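Local coordinates for membrane-anchored mycosin mycp1 (Mycobacterium thermoresistibile, PDB 4HVL), which probably acts as a membrane-anchored, subtilisin-like serine endopeptidase that forms an essential component of the ESX-1 (type VII) secretion system, at residues T65-D70 against L129-T134; Q175-S180 against K207-I212; T103-V108 against T311-A316. All coordinates share one frame; numbering follows the deposited sequence.

Contact 1 of 3, residues T65-D70 against L129-T134. With ZN (zinc ion), chain B.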
ATOM      1  N   THR A  65       5.686   3.402 -14.715  1.00 17.34           N
ATOM      2  CA  THR A  65       5.428   4.489 -13.768  1.00 17.20           C
ATOM      3  C   THR A  65       4.515   3.943 -12.655  1.00 16.84           C
ATOM      4  O   THR A  65       3.447   3.406 -12.936  1.00 16.98           O
ATOM      5  CB  THR A  65       4.743   5.682 -14.484  1.00 17.80           C
ATOM      6  OG1 THR A  65       5.629   6.207 -15.495  1.00 18.65           O
ATOM      7  CG2 THR A  65       4.355   6.812 -13.510  1.00 17.39           C
ATOM      8  N   VAL A  66       4.967   4.049 -11.402  1.00 16.45           N
ATOM      9  CA  VAL A  66       4.197   3.628 -10.258  1.00 16.34           C
ATOM     10  C   VAL A  66       3.717   4.865  -9.508  1.00 16.69           C
ATOM     11  O   VAL A  66       4.533   5.735  -9.141  1.00 16.19           O
ATOM     12  CB  VAL A  66       5.022   2.747  -9.288  1.00 16.08           C
ATOM     13  CG1 VAL A  66       4.129   2.225  -8.173  1.00 15.74           C
ATOM     14  CG2 VAL A  66       5.699   1.587 -10.025  1.00 16.37           C
ATOM     15  N   ALA A  67       2.404   4.943  -9.281  1.00 16.74           N
ATOM     16  CA  ALA A  67       1.835   5.966  -8.425  1.00 17.35           C
ATOM     17  C   ALA A  67       1.751   5.441  -6.994  1.00 17.37           C
ATOM     18  O   ALA A  67       1.318   4.287  -6.761  1.00 18.05           O
ATOM     19  CB  ALA A  67       0.458   6.374  -8.898  1.00 17.97           C
ATOM     20  N   VAL A  68       2.167   6.280  -6.047  1.00 16.53           N
ATOM     21  CA  VAL A  68       2.230   5.901  -4.648  1.00 16.20           C
ATOM     22  C   VAL A  68       1.309   6.798  -3.854  1.00 15.84           C
ATOM     23  O   VAL A  68       1.557   7.999  -3.751  1.00 15.76           O
ATOM     24  CB  VAL A  68       3.660   6.033  -4.102  1.00 16.23           C
ATOM     25  CG1 VAL A  68       3.733   5.503  -2.676  1.00 16.29           C
ATOM     26  CG2 VAL A  68       4.646   5.303  -5.011  1.00 16.32           C
ATOM     27  N   ILE A  69       0.215   6.228  -3.346  1.00 15.51           N
ATOM     28  CA  ILE A  69      -0.748   6.974  -2.536  1.00 15.23           C
ATOM     29  C   ILE A  69      -0.365   6.676  -1.091  1.00 14.90           C
ATOM     30  O   ILE A  69      -0.494   5.552  -0.614  1.00 14.45           O
ATOM     31  CB  ILE A  69      -2.198   6.550  -2.852  1.00 15.65           C
ATOM     32  CG1 ILE A  69      -2.449   6.648  -4.365  1.00 15.96           C
ATOM     33  CG2 ILE A  69      -3.182   7.379  -2.044  1.00 15.75           C
ATOM     34  CD1 ILE A  69      -3.884   6.442  -4.777  1.00 16.19           C
ATOM     35  N   ASP A  70       0.136   7.689  -0.405  1.00 15.23           N
ATOM     36  CA  ASP A  70       0.804   7.519   0.885  1.00 15.35           C
ATOM     37  C   ASP A  70       0.879   8.923   1.552  1.00 15.35           C
ATOM     38  O   ASP A  70      -0.074   9.702   1.422  1.00 15.38           O
ATOM     39  CB  ASP A  70       2.181   6.888   0.625  1.00 15.77           C
ATOM     40  CG  ASP A  70       2.769   6.186   1.841  1.00 16.53           C
ATOM     41  OD1 ASP A  70       2.958   6.890   2.871  1.00 16.55           O
ATOM     42  OD2 ASP A  70       3.082   4.953   1.746  1.00 16.90           O
ATOM     43  N   LEU A 129       5.314   8.481  -9.056  1.00 17.68           N
ATOM     44  CA  LEU A 129       4.434   9.638  -8.857  1.00 17.60           C
ATOM     45  C   LEU A 129       3.942   9.604  -7.414  1.00 16.49           C
ATOM     46  O   LEU A 129       3.463   8.549  -6.958  1.00 16.11           O
ATOM     47  CB  LEU A 129       3.250   9.573  -9.804  1.00 18.28           C
ATOM     48  CG  LEU A 129       3.648   9.429 -11.266  1.00 19.70           C
ATOM     49  CD1 LEU A 129       2.408   9.354 -12.140  1.00 20.32           C
ATOM     50  CD2 LEU A 129       4.556  10.572 -11.705  1.00 19.83           C
ATOM     51  N   SER A 130       4.094  10.717  -6.694  1.00 15.66           N
ATOM     52  CA  SER A 130       3.706  10.796  -5.273  1.00 15.22           C
ATOM     53  C   SER A 130       2.391  11.557  -5.057  1.00 15.06           C
ATOM     54  O   SER A 130       2.276  12.740  -5.372  1.00 15.84           O
ATOM     55  CB  SER A 130       4.818  11.454  -4.438  1.00 15.16           C
ATOM     56  OG  SER A 130       4.440  11.581  -3.060  1.00 14.71           O
ATOM     57  N   LEU A 131       1.413  10.861  -4.498  1.00 14.69           N
ATOM     58  CA  LEU A 131       0.138  11.463  -4.108  1.00 14.65           C
ATOM     59  C   LEU A 131       0.055  11.388  -2.599  1.00 14.09           C
ATOM     60  O   LEU A 131       0.145  10.287  -2.021  1.00 13.73           O
ATOM     61  CB  LEU A 131      -1.033  10.691  -4.693  1.00 15.23           C
ATOM     62  CG  LEU A 131      -1.210  10.671  -6.206  1.00 16.24           C
ATOM     63  CD1 LEU A 131      -0.330   9.602  -6.865  1.00 16.53           C
ATOM     64  CD2 LEU A 131      -2.676  10.416  -6.543  1.00 16.82           C
ATOM     65  N   ARG A 132      -0.073  12.540  -1.944  1.00 13.62           N
ATOM     66  CA  ARG A 132      -0.246  12.558  -0.513  1.00 13.11           C
ATOM     67  C   ARG A 132      -1.748  12.478  -0.201  1.00 13.90           C
ATOM     68  O   ARG A 132      -2.518  13.375  -0.548  1.00 13.90           O
ATOM     69  CB  ARG A 132       0.403  13.771   0.162  1.00 12.72           C
ATOM     70  CG  ARG A 132       0.050  13.834   1.645  1.00 12.76           C
ATOM     71  CD  ARG A 132       0.991  14.666   2.470  1.00 12.97           C
ATOM     72  NE  ARG A 132       0.845  16.092   2.172  1.00 13.24           N
ATOM     73  CZ  ARG A 132       1.424  17.062   2.866  1.00 13.45           C
ATOM     74  NH1 ARG A 132       2.183  16.775   3.905  1.00 13.73           N
ATOM     75  NH2 ARG A 132       1.252  18.322   2.499  1.00 14.22           N
ATOM     76  N   HIS A 133      -2.134  11.402   0.465  1.00 14.35           N
ATOM     77  CA  HIS A 133      -3.499  11.208   0.921  1.00 16.05           C
ATOM     78  C   HIS A 133      -3.640  11.265   2.459  1.00 17.21           C
ATOM     79  O   HIS A 133      -4.723  11.606   2.944  1.00 18.25           O
ATOM     80  CB  HIS A 133      -4.070   9.895   0.384  1.00 16.35           C
ATOM     81  CG  HIS A 133      -5.432   9.591   0.913  1.00 17.82           C
ATOM     82  ND1 HIS A 133      -5.633   8.763   1.992  1.00 19.31           N
ATOM     83  CD2 HIS A 133      -6.644  10.111   0.606  1.00 18.56           C
ATOM     84  CE1 HIS A 133      -6.918   8.739   2.295  1.00 19.48           C
ATOM     85  NE2 HIS A 133      -7.552   9.545   1.463  1.00 19.58           N
ATOM     86  N   THR A 134      -2.576  10.958   3.210  1.00 17.03           N
ATOM     87  CA  THR A 134      -2.616  10.943   4.679  1.00 18.43           C
ATOM     88  C   THR A 134      -1.450  11.686   5.285  1.00 18.31           C
ATOM     89  O   THR A 134      -0.364  11.679   4.714  1.00 17.36           O
ATOM     90  CB  THR A 134      -2.581   9.486   5.223  1.00 19.50           C
ATOM     91  OG1 THR A 134      -3.852   8.886   5.005  1.00 21.65           O
ATOM     92  CG2 THR A 134      -2.327   9.417   6.720  1.00 20.62           C
TER
HETATM   93 ZN    ZN B 501      -4.339   7.689   3.317  0.85 20.28          ZN
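Strands 65-70 and 129-132 run side by side in parallel, their axes 4.7 Å apart at 18°, with Ala67 opposite Leu129 and Asp70 opposite Arg132. They are neighbours in the parallel sheet at the heart of the subtilisin fold, and the chain between them passes through strand 82-86, on the sheet's edge, and helix 102-110 before returning as 127-132. The backbone ladder alternates between the strands: Leu129 gives its N-H to Val66, Val68 to Leu129, Leu131 to Val68 and Asp70 to Leu131. The rung from Val68 N to Leu129 O is 2.8 Å long and lies nearly along the C=O axis. On the face of Ala67 and Ile69, Leu131 brings its CD1 methyl to within 3.9 Å of Ala67 CB, and helix 154-171 packs over this side. Thr65 CG2, placed anti to the backbone N, presses against Leu129 CD1 at a tight 3.5 Å. Asp70, the predicted charge-relay aspartate, turns to the other face, where its carboxylate is hydrogen-bonded to His101, Ser180 and Thr105. The backbone oxygen Asp70 O extends the ladder past the strand end, accepting from His133 N at 2.8 Å and, weakly, from Thr134 N. There the chain enters a zinc site. A bond from His133 NE2 to Ser158 O probably helps fix the ring, and the ion is bound by Glu181, His133 ND1 and Thr134 OG1, the last two each 2.1 Å away.

Contact 2 of 3, residues Q175-S180 against K207-I212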
ATOM      1  N   GLN A 175       0.950   2.778 -14.409  1.00 19.11           N
ATOM      2  CA  GLN A 175       0.537   1.429 -14.794  1.00 19.10           C
ATOM      3  C   GLN A 175       0.443   0.509 -13.587  1.00 18.80           C
ATOM      4  O   GLN A 175      -0.105  -0.600 -13.688  1.00 18.07           O
ATOM      5  CB  GLN A 175       1.477   0.831 -15.830  1.00 20.52           C
ATOM      6  CG  GLN A 175       1.546   1.613 -17.122  1.00 21.63           C
ATOM      7  CD  GLN A 175       2.676   2.613 -17.149  1.00 22.38           C
ATOM      8  OE1 GLN A 175       3.593   2.563 -16.343  1.00 22.68           O
ATOM      9  NE2 GLN A 175       2.587   3.559 -18.058  1.00 23.98           N
ATOM     10  N   VAL A 176       0.977   0.992 -12.457  1.00 18.04           N
ATOM     11  CA  VAL A 176       0.816   0.379 -11.134  1.00 17.54           C
ATOM     12  C   VAL A 176       0.472   1.493 -10.158  1.00 16.95           C
ATOM     13  O   VAL A 176       1.085   2.574 -10.199  1.00 15.91           O
ATOM     14  CB  VAL A 176       2.107  -0.336 -10.701  1.00 17.97           C
ATOM     15  CG1 VAL A 176       1.912  -1.093  -9.391  1.00 17.92           C
ATOM     16  CG2 VAL A 176       2.586  -1.273 -11.808  1.00 18.08           C
ATOM     17  N   ILE A 177      -0.544   1.248  -9.320  1.00 16.48           N
ATOM     18  CA  ILE A 177      -0.942   2.170  -8.267  1.00 16.21           C
ATOM     19  C   ILE A 177      -0.833   1.473  -6.908  1.00 16.13           C
ATOM     20  O   ILE A 177      -1.592   0.527  -6.598  1.00 16.74           O
ATOM     21  CB  ILE A 177      -2.394   2.668  -8.461  1.00 16.43           C
ATOM     22  CG1 ILE A 177      -2.536   3.345  -9.831  1.00 16.59           C
ATOM     23  CG2 ILE A 177      -2.766   3.653  -7.361  1.00 16.54           C
ATOM     24  CD1 ILE A 177      -3.936   3.763 -10.192  1.00 16.54           C
ATOM     25  N   ASN A 178       0.089   1.948  -6.086  1.00 15.49           N
ATOM     26  CA  ASN A 178       0.299   1.414  -4.742  1.00 15.43           C
ATOM     27  C   ASN A 178      -0.497   2.236  -3.751  1.00 15.20           C
ATOM     28  O   ASN A 178      -0.238   3.438  -3.587  1.00 15.25           O
ATOM     29  CB  ASN A 178       1.786   1.495  -4.382  1.00 15.66           C
ATOM     30  CG  ASN A 178       2.108   0.886  -3.031  1.00 15.54           C
ATOM     31  OD1 ASN A 178       2.349  -0.315  -2.895  1.00 15.84           O
ATOM     32  ND2 ASN A 178       2.161   1.720  -2.037  1.00 15.95           N
ATOM     33  N   ILE A 179      -1.459   1.595  -3.087  1.00 14.77           N
ATOM     34  CA  ILE A 179      -2.297   2.276  -2.111  1.00 14.55           C
ATOM     35  C   ILE A 179      -1.916   1.804  -0.709  1.00 14.48           C
ATOM     36  O   ILE A 179      -2.169   0.663  -0.333  1.00 13.75           O
ATOM     37  CB  ILE A 179      -3.805   2.004  -2.359  1.00 14.72           C
ATOM     38  CG1 ILE A 179      -4.168   2.354  -3.806  1.00 14.55           C
ATOM     39  CG2 ILE A 179      -4.648   2.803  -1.362  1.00 15.03           C
ATOM     40  CD1 ILE A 179      -5.653   2.300  -4.157  1.00 14.55           C
ATOM     41  N   SER A 180      -1.280   2.692   0.041  1.00 14.56           N
ATOM     42  CA  SER A 180      -0.873   2.406   1.393  1.00 15.44           C
ATOM     43  C   SER A 180      -2.050   2.606   2.351  1.00 16.06           C
ATOM     44  O   SER A 180      -2.029   2.089   3.452  1.00 16.56           O
ATOM     45  CB  SER A 180       0.313   3.286   1.827  1.00 15.69           C
ATOM     46  OG  SER A 180       1.420   3.175   0.941  1.00 15.77           O
ATOM     47  N   LYS A 207      -8.308   2.480 -17.379  1.00 19.55           N
ATOM     48  CA  LYS A 207      -6.968   3.037 -17.591  1.00 20.36           C
ATOM     49  C   LYS A 207      -5.830   2.001 -17.518  1.00 21.49           C
ATOM     50  O   LYS A 207      -4.666   2.372 -17.549  1.00 22.16           O
ATOM     51  CB  LYS A 207      -6.722   4.199 -16.619  1.00 19.49           C
ATOM     52  CG  LYS A 207      -7.799   5.282 -16.649  1.00 19.13           C
ATOM     53  CD  LYS A 207      -7.815   6.091 -17.954  1.00 19.83           C
ATOM     54  CE  LYS A 207      -8.822   7.233 -17.862  1.00 19.78           C
ATOM     55  NZ  LYS A 207      -9.120   7.968 -19.126  1.00 20.06           N
ATOM     56  N   ASN A 208      -6.143   0.710 -17.463  1.00 23.14           N
ATOM     57  CA  ASN A 208      -5.101  -0.328 -17.599  1.00 25.18           C
ATOM     58  C   ASN A 208      -4.053  -0.337 -16.468  1.00 23.99           C
ATOM     59  O   ASN A 208      -2.859  -0.581 -16.719  1.00 25.03           O
ATOM     60  CB  ASN A 208      -4.400  -0.190 -18.979  1.00 27.70           C
ATOM     61  CG  ASN A 208      -3.351  -1.271 -19.227  1.00 31.25           C
ATOM     62  OD1 ASN A 208      -3.616  -2.455 -19.022  1.00 32.89           O
ATOM     63  ND2 ASN A 208      -2.138  -0.861 -19.676  1.00 33.13           N
ATOM     64  N   ALA A 209      -4.486  -0.065 -15.239  1.00 21.26           N
ATOM     65  CA  ALA A 209      -3.567  -0.004 -14.107  1.00 20.27           C
ATOM     66  C   ALA A 209      -3.775  -1.148 -13.145  1.00 18.76           C
ATOM     67  O   ALA A 209      -4.896  -1.584 -12.883  1.00 18.37           O
ATOM     68  CB  ALA A 209      -3.692   1.319 -13.365  1.00 20.50           C
ATOM     69  N   VAL A 210      -2.666  -1.633 -12.623  1.00 17.99           N
ATOM     70  CA  VAL A 210      -2.679  -2.658 -11.595  1.00 17.65           C
ATOM     71  C   VAL A 210      -2.804  -1.900 -10.299  1.00 16.64           C
ATOM     72  O   VAL A 210      -2.039  -0.964 -10.098  1.00 16.56           O
ATOM     73  CB  VAL A 210      -1.357  -3.425 -11.566  1.00 18.26           C
ATOM     74  CG1 VAL A 210      -1.208  -4.194 -10.246  1.00 18.41           C
ATOM     75  CG2 VAL A 210      -1.272  -4.354 -12.762  1.00 19.37           C
ATOM     76  N   VAL A 211      -3.753  -2.278  -9.442  1.00 15.74           N
ATOM     77  CA  VAL A 211      -3.898  -1.623  -8.141  1.00 15.33           C
ATOM     78  C   VAL A 211      -3.536  -2.568  -7.014  1.00 14.77           C
ATOM     79  O   VAL A 211      -4.100  -3.623  -6.910  1.00 15.16           O
ATOM     80  CB  VAL A 211      -5.329  -1.077  -7.907  1.00 15.18           C
ATOM     81  CG1 VAL A 211      -5.379  -0.322  -6.592  1.00 15.22           C
ATOM     82  CG2 VAL A 211      -5.727  -0.139  -9.042  1.00 15.44           C
ATOM     83  N   ILE A 212      -2.611  -2.153  -6.161  1.00 14.85           N
ATOM     84  CA  ILE A 212      -2.154  -2.946  -5.018  1.00 14.76           C
ATOM     85  C   ILE A 212      -2.545  -2.195  -3.737  1.00 14.79           C
ATOM     86  O   ILE A 212      -2.343  -0.987  -3.640  1.00 14.94           O
ATOM     87  CB  ILE A 212      -0.633  -3.133  -5.035  1.00 14.77           C
ATOM     88  CG1 ILE A 212      -0.131  -3.712  -6.366  1.00 15.15           C
ATOM     89  CG2 ILE A 212      -0.196  -4.006  -3.882  1.00 15.08           C
ATOM     90  CD1 ILE A 212      -0.696  -5.065  -6.787  1.00 15.05           C
TER
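Gln175 O receives the N-H of Val210 at 3.0 Å and opens a parallel ladder between strands 176-179 and 210-214 of the central subtilisin sheet. The bond is almost straight at hydrogen, 177°, yet the donor stands above the carbonyl plane. The same carbonyl oxygen also accepts from Arg326, whose guanidinium group takes in Asn208 O as well and so ties the start of both segments together. Three further rungs follow: Ile177 N to Val210 O (2.8 Å), Ile212 N to Ile177 O (2.9 Å) and Ile179 N to Ile212 O (2.8 Å). In these the donor approaches close to the line of the carbonyl bond. Val176 and Asn178 direct their own backbone bonds to the other neighbour, strand 65-70, so that 176-179 is satisfied along both edges. At the start of the segment the side-chain oxygen of Gln175, OE1, is held by the N-H of Thr65.

On the two faces of the sheet the contact is largely hydrocarbon. On one, Ile179 CD1 meets Val211 CG1 at 3.6 Å; Val211 CG1 stands anti to its own backbone nitrogen (chi1 -176°), which carries it toward the isoleucine tip. Ile177 extends its CD1 to Ala209 CB, 4.0 Å away, and helices 154-171 and 194-206 cover this side. Val176, Val210 and Ile212 occupy the other face, with helices 311-328 and 334-343 over them. With the backbone polar groups of strand 176-179 taken up by ladders on both sides and mostly aliphatic side chains on the faces, this part of the sheet can be buried.

Contact 3 of 3, residues T103-V108 against T311-A316. With ZN (zinc ion), chain G; ACT (acetate ion), chain M.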
ATOM      1  N   THR A 103       8.062   8.578   1.714  1.00 13.33           N
ATOM      2  CA  THR A 103       9.396   8.578   1.127  1.00 13.33           C
ATOM      3  C   THR A 103       9.968   7.161   1.195  1.00 13.24           C
ATOM      4  O   THR A 103      10.572   6.671   0.242  1.00 12.80           O
ATOM      5  CB  THR A 103      10.319   9.553   1.886  1.00 13.49           C
ATOM      6  OG1 THR A 103       9.744  10.873   1.832  1.00 13.61           O
ATOM      7  CG2 THR A 103      11.693   9.571   1.255  1.00 13.64           C
ATOM      8  N   LEU A 104       9.753   6.510   2.327  1.00 13.68           N
ATOM      9  CA  LEU A 104      10.298   5.152   2.563  1.00 14.04           C
ATOM     10  C   LEU A 104       9.573   4.128   1.702  1.00 14.23           C
ATOM     11  O   LEU A 104      10.203   3.291   1.092  1.00 14.35           O
ATOM     12  CB  LEU A 104      10.243   4.780   4.044  1.00 14.21           C
ATOM     13  CG  LEU A 104      11.293   5.436   4.956  1.00 14.53           C
ATOM     14  CD1 LEU A 104      11.160   6.951   5.043  1.00 14.81           C
ATOM     15  CD2 LEU A 104      11.229   4.848   6.354  1.00 15.00           C
ATOM     16  N   THR A 105       8.249   4.197   1.651  1.00 14.51           N
ATOM     17  CA  THR A 105       7.469   3.355   0.731  1.00 14.69           C
ATOM     18  C   THR A 105       7.986   3.430  -0.712  1.00 14.70           C
ATOM     19  O   THR A 105       8.301   2.405  -1.329  1.00 14.22           O
ATOM     20  CB  THR A 105       5.998   3.782   0.745  1.00 14.84           C
ATOM     21  OG1 THR A 105       5.550   3.785   2.094  1.00 15.06           O
ATOM     22  CG2 THR A 105       5.132   2.830  -0.069  1.00 14.96           C
ATOM     23  N   ALA A 106       8.095   4.656  -1.219  1.00 14.45           N
ATOM     24  CA  ALA A 106       8.581   4.878  -2.578  1.00 14.77           C
ATOM     25  C   ALA A 106       9.973   4.283  -2.777  1.00 14.59           C
ATOM     26  O   ALA A 106      10.248   3.701  -3.849  1.00 14.53           O
ATOM     27  CB  ALA A 106       8.568   6.368  -2.932  1.00 14.54           C
ATOM     28  N   SER A 107      10.824   4.378  -1.744  1.00 14.54           N
ATOM     29  CA  SER A 107      12.190   3.837  -1.837  1.00 14.80           C
ATOM     30  C   SER A 107      12.207   2.318  -1.964  1.00 14.71           C
ATOM     31  O   SER A 107      13.056   1.765  -2.674  1.00 14.42           O
ATOM     32  CB  SER A 107      13.076   4.277  -0.670  1.00 14.93           C
ATOM     33  OG  SER A 107      12.805   3.549   0.518  1.00 14.57           O
ATOM     34  N   VAL A 108      11.275   1.653  -1.293  1.00 14.65           N
ATOM     35  CA  VAL A 108      11.169   0.189  -1.361  1.00 15.09           C
ATOM     36  C   VAL A 108      10.726  -0.264  -2.769  1.00 15.41           C
ATOM     37  O   VAL A 108      11.274  -1.221  -3.329  1.00 16.01           O
ATOM     38  CB  VAL A 108      10.241  -0.365  -0.235  1.00 15.06           C
ATOM     39  CG1 VAL A 108       9.869  -1.812  -0.481  1.00 15.13           C
ATOM     40  CG2 VAL A 108      10.909  -0.248   1.124  1.00 15.26           C
ATOM     41  N   THR A 311       2.074  -3.013   6.915  1.00 15.75           N
ATOM     42  CA  THR A 311       1.577  -3.585   5.669  1.00 16.19           C
ATOM     43  C   THR A 311       1.756  -2.681   4.442  1.00 15.99           C
ATOM     44  O   THR A 311       1.752  -3.178   3.323  1.00 15.79           O
ATOM     45  CB  THR A 311       0.110  -4.040   5.774  1.00 16.66           C
ATOM     46  OG1 THR A 311      -0.708  -2.955   6.215  1.00 17.11           O
ATOM     47  CG2 THR A 311       0.010  -5.201   6.769  1.00 17.41           C
ATOM     48  N   SER A 312       1.942  -1.377   4.634  1.00 16.42           N
ATOM     49  CA  SER A 312       2.298  -0.491   3.516  1.00 16.51           C
ATOM     50  C   SER A 312       3.605  -0.963   2.835  1.00 16.04           C
ATOM     51  O   SER A 312       3.712  -0.910   1.615  1.00 15.68           O
ATOM     52  CB  SER A 312       2.383   0.990   3.945  1.00 17.26           C
ATOM     53  OG  SER A 312       3.152   1.194   5.128  1.00 18.86           O
ATOM     54  N   PHE A 313       4.565  -1.469   3.617  1.00 15.88           N
ATOM     55  CA  PHE A 313       5.813  -1.994   3.052  1.00 15.90           C
ATOM     56  C   PHE A 313       5.608  -3.305   2.298  1.00 15.06           C
ATOM     57  O   PHE A 313       6.186  -3.491   1.231  1.00 14.92           O
ATOM     58  CB  PHE A 313       6.923  -2.083   4.115  1.00 16.39           C
ATOM     59  CG  PHE A 313       7.363  -0.736   4.606  1.00 17.14           C
ATOM     60  CD1 PHE A 313       8.204   0.056   3.821  1.00 17.47           C
ATOM     61  CD2 PHE A 313       6.896  -0.221   5.814  1.00 17.25           C
ATOM     62  CE1 PHE A 313       8.584   1.317   4.229  1.00 17.85           C
ATOM     63  CE2 PHE A 313       7.273   1.053   6.227  1.00 18.01           C
ATOM     64  CZ  PHE A 313       8.113   1.825   5.430  1.00 17.87           C
ATOM     65  N   ALA A 314       4.784  -4.200   2.832  1.00 15.07           N
ATOM     66  CA  ALA A 314       4.371  -5.387   2.101  1.00 15.11           C
ATOM     67  C   ALA A 314       3.779  -5.011   0.734  1.00 15.11           C
ATOM     68  O   ALA A 314       4.169  -5.561  -0.315  1.00 15.42           O
ATOM     69  CB  ALA A 314       3.371  -6.190   2.911  1.00 15.86           C
ATOM     70  N   ALA A 315       2.863  -4.049   0.739  1.00 14.82           N
ATOM     71  CA  ALA A 315       2.265  -3.588  -0.508  1.00 14.76           C
ATOM     72  C   ALA A 315       3.297  -3.004  -1.448  1.00 14.22           C
ATOM     73  O   ALA A 315       3.212  -3.224  -2.647  1.00 13.91           O
ATOM     74  CB  ALA A 315       1.148  -2.588  -0.251  1.00 15.07           C
ATOM     75  N   ALA A 316       4.271  -2.280  -0.893  1.00 14.48           N
ATOM     76  CA  ALA A 316       5.349  -1.681  -1.690  1.00 14.59           C
ATOM     77  C   ALA A 316       6.166  -2.745  -2.407  1.00 14.58           C
ATOM     78  O   ALA A 316       6.460  -2.583  -3.589  1.00 14.57           O
ATOM     79  CB  ALA A 316       6.246  -0.770  -0.841  1.00 14.71           C
TER
HETATM   80 ZN    ZN G 506       2.801   2.098   7.118  0.56 17.00          ZN
HETATM   81  C   ACT M 512       0.634   1.124   6.759  0.56 14.63           C
HETATM   82  O   ACT M 512       0.760   2.353   6.498  0.56 16.12           O
HETATM   83  OXT ACT M 512       1.611   0.421   7.109  0.56 13.12           O
HETATM   84  CH3 ACT M 512      -0.757   0.541   6.597  0.56 14.34           C
HETATM   85  O   HOH W   1       2.222   2.694   9.091  0.56 11.58           O
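The predicted catalytic serine of this subtilase, Ser312, lies in the first turn of helix 311-328, and that turn packs against helix 102-110, which begins just after the predicted catalytic His101. The short helical segments run in broadly the same direction, crossing at -30° with axes 9.0 Å apart, and no hydrogen bond joins them. Phe313 fills the gap with its ring edge: Leu104 CB lies in the ring plane, 3.8 Å from Phe313 CE1, while Val108 CG2 comes to the same edge, near the ring plane, 3.8 Å from Phe313 CD1. One turn further along, Ala316 CB fits between Thr105 and Val108, with Thr105 CG2 at 3.8 Å on one side and Val108 CG1 also close. The small alanine is consistent with the close approach of the backbones, Thr105 CA being 6.0 Å from Ala316 CA.

Ser312 OG sits between the backbone N and the carbonyl carbon (chi1 48°), from where it reaches a zinc ion at 2.2 Å. Acetate O and OXT and a water, each 2.1 Å from the zinc, are further ligands, and His101 completes the set, so the metal occupies the predicted active site here. The acetate, probably from the crystallisation liquor, also accepts the N-H of Ser312 through OXT and is held by Asn217.

The pair packs on the central sheet, where Thr105 and Ala315 both rest on Asn178 of strand 176-179, while Ala315 also touches Ile212 of strand 210-214.

How the contacts relate
All three contacts are buried, and together they trace the subtilisin core from sheet to active site; only contact 2 reaches an exposed residue, at Asn208. Contacts 1 and 2 belong to one parallel sheet, in which strands 65-70 and 176-179 are neighbours, joined by the bond from Asn178 N to Ala67 O. Their cohesion is mainly a backbone ladder, whereas contact 3 joins two helices packed on one face of that sheet, without a hydrogen bond between the segments. Two of the three predicted charge-relay residues lie in contacts 1 and 3, Asp70 ending its strand and Ser312 starting its helix; the third, His101, just precedes segment 103-108. Each of these two contacts holds a zinc ion; contact 2 holds none.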